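Local coordinates for Endonuclease/exonuclease/phosphatase (Beutenbergia cavernae DSM 12333, PDB 4RUW), which belongs to the endonuclease/exonuclease/phosphatase family of the DNase I-like clan, carries an additional Ig-like domain and binds a zinc ion, at residues Val97-Pro102 with His107-Ala112. Numbering follows the deposited sequence.
Sequences VHRDAP and HGDQPA. With ZN (zinc ion), chain B.
His98 and His107 reach a zinc ion through ND1, each about 2.0 Å from the metal, with their ring planes almost perpendicular at 89°. Asp100 OD2 is the third ligand, 1.9 Å from the zinc and lying in the plane of both rings at their edges; His137 completes the site. Asp100 OD2 is held by the zinc and by the backbone N-H of His107, which meets its anti lone pair at 2.9 Å, while Asp100 OD1 is held by Ser146 N, so the carboxylate is fixed at both oxygens. This site sits where strand 91-98 of a DNase I-like sheet runs out into a loop that returns as helix 110-118. Arg99 and Asp109 are paired in a single beta bridge, flanked by the bonds Gln110 N to His98 O and Asp100 N to Gly108 O. Gln110, its CG beside the backbone N (chi1 -54°) and the chain extended beyond, sends OE1 back to His98 N, a 2.9 Å bond on an in-plane lone pair; Thr65 O and Glu77 take its NE2. Val97 CG1 packs on Pro111 CD at 3.9 Å. Asp109 is the N-cap of helix 110-118, its OD1 accepting from Ala112 N above the carboxylate plane and from a water bound to Arg99 NH1; Arg99 CD lies alongside, 3.4 Å from Asp109 OD1.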
loop_
_atom_site.group_PDB
_atom_site.type_symbol
_atom_site.label_atom_id
_atom_site.label_comp_id
_atom_site.label_asym_id
_atom_site.label_seq_id
_atom_site.Cartn_x
_atom_site.Cartn_y
_atom_site.Cartn_z
ATOM N N VAL A 97 9.732 -11.686 -8.281
ATOM C CA VAL A 97 9.559 -12.632 -9.360
ATOM C C VAL A 97 10.822 -12.562 -10.214
ATOM O O VAL A 97 11.178 -11.489 -10.704
ATOM C CB VAL A 97 8.320 -12.276 -10.228
ATOM C CG1 VAL A 97 8.098 -13.350 -11.283
ATOM C CG2 VAL A 97 7.075 -12.081 -9.372
ATOM N N HIS A 98 11.515 -13.690 -10.362
ATOM C CA HIS A 98 12.764 -13.699 -11.123
ATOM C C HIS A 98 12.564 -14.139 -12.561
ATOM O O HIS A 98 11.664 -14.921 -12.881
ATOM C CB HIS A 98 13.839 -14.577 -10.470
ATOM C CG HIS A 98 14.542 -13.904 -9.330
ATOM N ND1 HIS A 98 15.757 -14.357 -8.849
ATOM C CD2 HIS A 98 14.198 -12.825 -8.593
ATOM C CE1 HIS A 98 16.128 -13.554 -7.849
ATOM N NE2 HIS A 98 15.207 -12.634 -7.677
ATOM N N ARG A 99 13.418 -13.618 -13.430
ATOM C CA ARG A 99 13.507 -14.112 -14.783
ATOM C C ARG A 99 14.991 -14.341 -15.033
ATOM O O ARG A 99 15.741 -13.403 -15.321
ATOM C CB ARG A 99 12.898 -13.113 -15.765
ATOM C CG ARG A 99 12.911 -13.594 -17.204
ATOM C CD ARG A 99 11.757 -13.021 -17.999
ATOM N NE ARG A 99 11.950 -11.619 -18.350
ATOM C CZ ARG A 99 11.029 -10.874 -18.954
ATOM N NH1 ARG A 99 9.847 -11.394 -19.259
ATOM N NH2 ARG A 99 11.278 -9.608 -19.249
ATOM N N ASP A 100 15.415 -15.594 -14.865
ATOM C CA ASP A 100 16.835 -15.950 -14.823
ATOM C C ASP A 100 17.230 -16.864 -15.969
ATOM O O ASP A 100 16.491 -17.786 -16.311
ATOM C CB ASP A 100 17.175 -16.735 -13.552
ATOM C CG ASP A 100 16.927 -15.974 -12.272
ATOM O OD1 ASP A 100 16.907 -14.714 -12.258
ATOM O OD2 ASP A 100 16.763 -16.668 -11.241
ATOM N N ALA A 101 18.420 -16.637 -16.518
ATOM C CA ALA A 101 19.068 -17.589 -17.412
ATOM C C ALA A 101 19.503 -18.815 -16.589
ATOM O O ALA A 101 19.537 -18.754 -15.365
ATOM C CB ALA A 101 20.276 -16.921 -18.073
ATOM N N PRO A 102 19.837 -19.936 -17.254
ATOM C CA PRO A 102 20.295 -21.113 -16.504
ATOM C C PRO A 102 21.605 -20.878 -15.759
ATOM O O PRO A 102 22.426 -20.071 -16.196
ATOM C CB PRO A 102 20.503 -22.165 -17.599
ATOM C CG PRO A 102 19.598 -21.754 -18.686
ATOM C CD PRO A 102 19.613 -20.249 -18.675
ATOM N N HIS A 107 16.233 -19.478 -11.056
ATOM C CA HIS A 107 14.798 -19.656 -10.850
ATOM C C HIS A 107 14.048 -19.831 -12.165
ATOM O O HIS A 107 12.825 -19.977 -12.177
ATOM C CB HIS A 107 14.224 -18.442 -10.111
ATOM C CG HIS A 107 14.728 -18.300 -8.710
ATOM N ND1 HIS A 107 15.780 -17.469 -8.376
ATOM C CD2 HIS A 107 14.339 -18.896 -7.557
ATOM C CE1 HIS A 107 16.011 -17.561 -7.075
ATOM N NE2 HIS A 107 15.156 -18.430 -6.560
ATOM N N GLY A 108 14.777 -19.792 -13.276
ATOM C CA GLY A 108 14.171 -19.876 -14.591
ATOM C C GLY A 108 13.297 -18.676 -14.911
ATOM O O GLY A 108 13.434 -17.615 -14.306
ATOM N N ASP A 109 12.393 -18.848 -15.867
ATOM C CA ASP A 109 11.518 -17.774 -16.330
ATOM C C ASP A 109 10.216 -17.806 -15.527
ATOM O O ASP A 109 9.204 -18.365 -15.963
ATOM C CB ASP A 109 11.236 -17.953 -17.827
ATOM C CG ASP A 109 10.574 -16.739 -18.465
ATOM O OD1 ASP A 109 9.947 -15.929 -17.749
ATOM O OD2 ASP A 109 10.665 -16.616 -19.706
ATOM N N GLN A 110 10.229 -17.199 -14.346
ATOM C CA GLN A 110 9.047 -17.278 -13.487
ATOM C C GLN A 110 7.802 -16.584 -14.051
ATOM O O GLN A 110 6.704 -17.108 -13.895
ATOM C CB GLN A 110 9.355 -16.822 -12.058
ATOM C CG GLN A 110 10.536 -17.559 -11.455
ATOM C CD GLN A 110 10.592 -17.410 -9.957
ATOM O OE1 GLN A 110 10.773 -16.310 -9.434
ATOM N NE2 GLN A 110 10.437 -18.524 -9.251
ATOM N N PRO A 111 7.957 -15.415 -14.707
ATOM C CA PRO A 111 6.739 -14.822 -15.276
ATOM C C PRO A 111 6.073 -15.745 -16.302
ATOM O O PRO A 111 4.848 -15.860 -16.312
ATOM C CB PRO A 111 7.253 -13.540 -15.945
ATOM C CG PRO A 111 8.475 -13.192 -15.173
ATOM C CD PRO A 111 9.109 -14.502 -14.835
ATOM N N ALA A 112 6.863 -16.415 -17.136
ATOM C CA ALA A 112 6.292 -17.313 -18.129
ATOM C C ALA A 112 5.626 -18.509 -17.458
ATOM O O ALA A 112 4.566 -18.965 -17.889
ATOM C CB ALA A 112 7.354 -17.770 -19.104
HETATM ZN ZN ZN B . 16.713 -15.991 -9.454
HETATM O O HOH W 1 8.885 -14.010 -19.177
#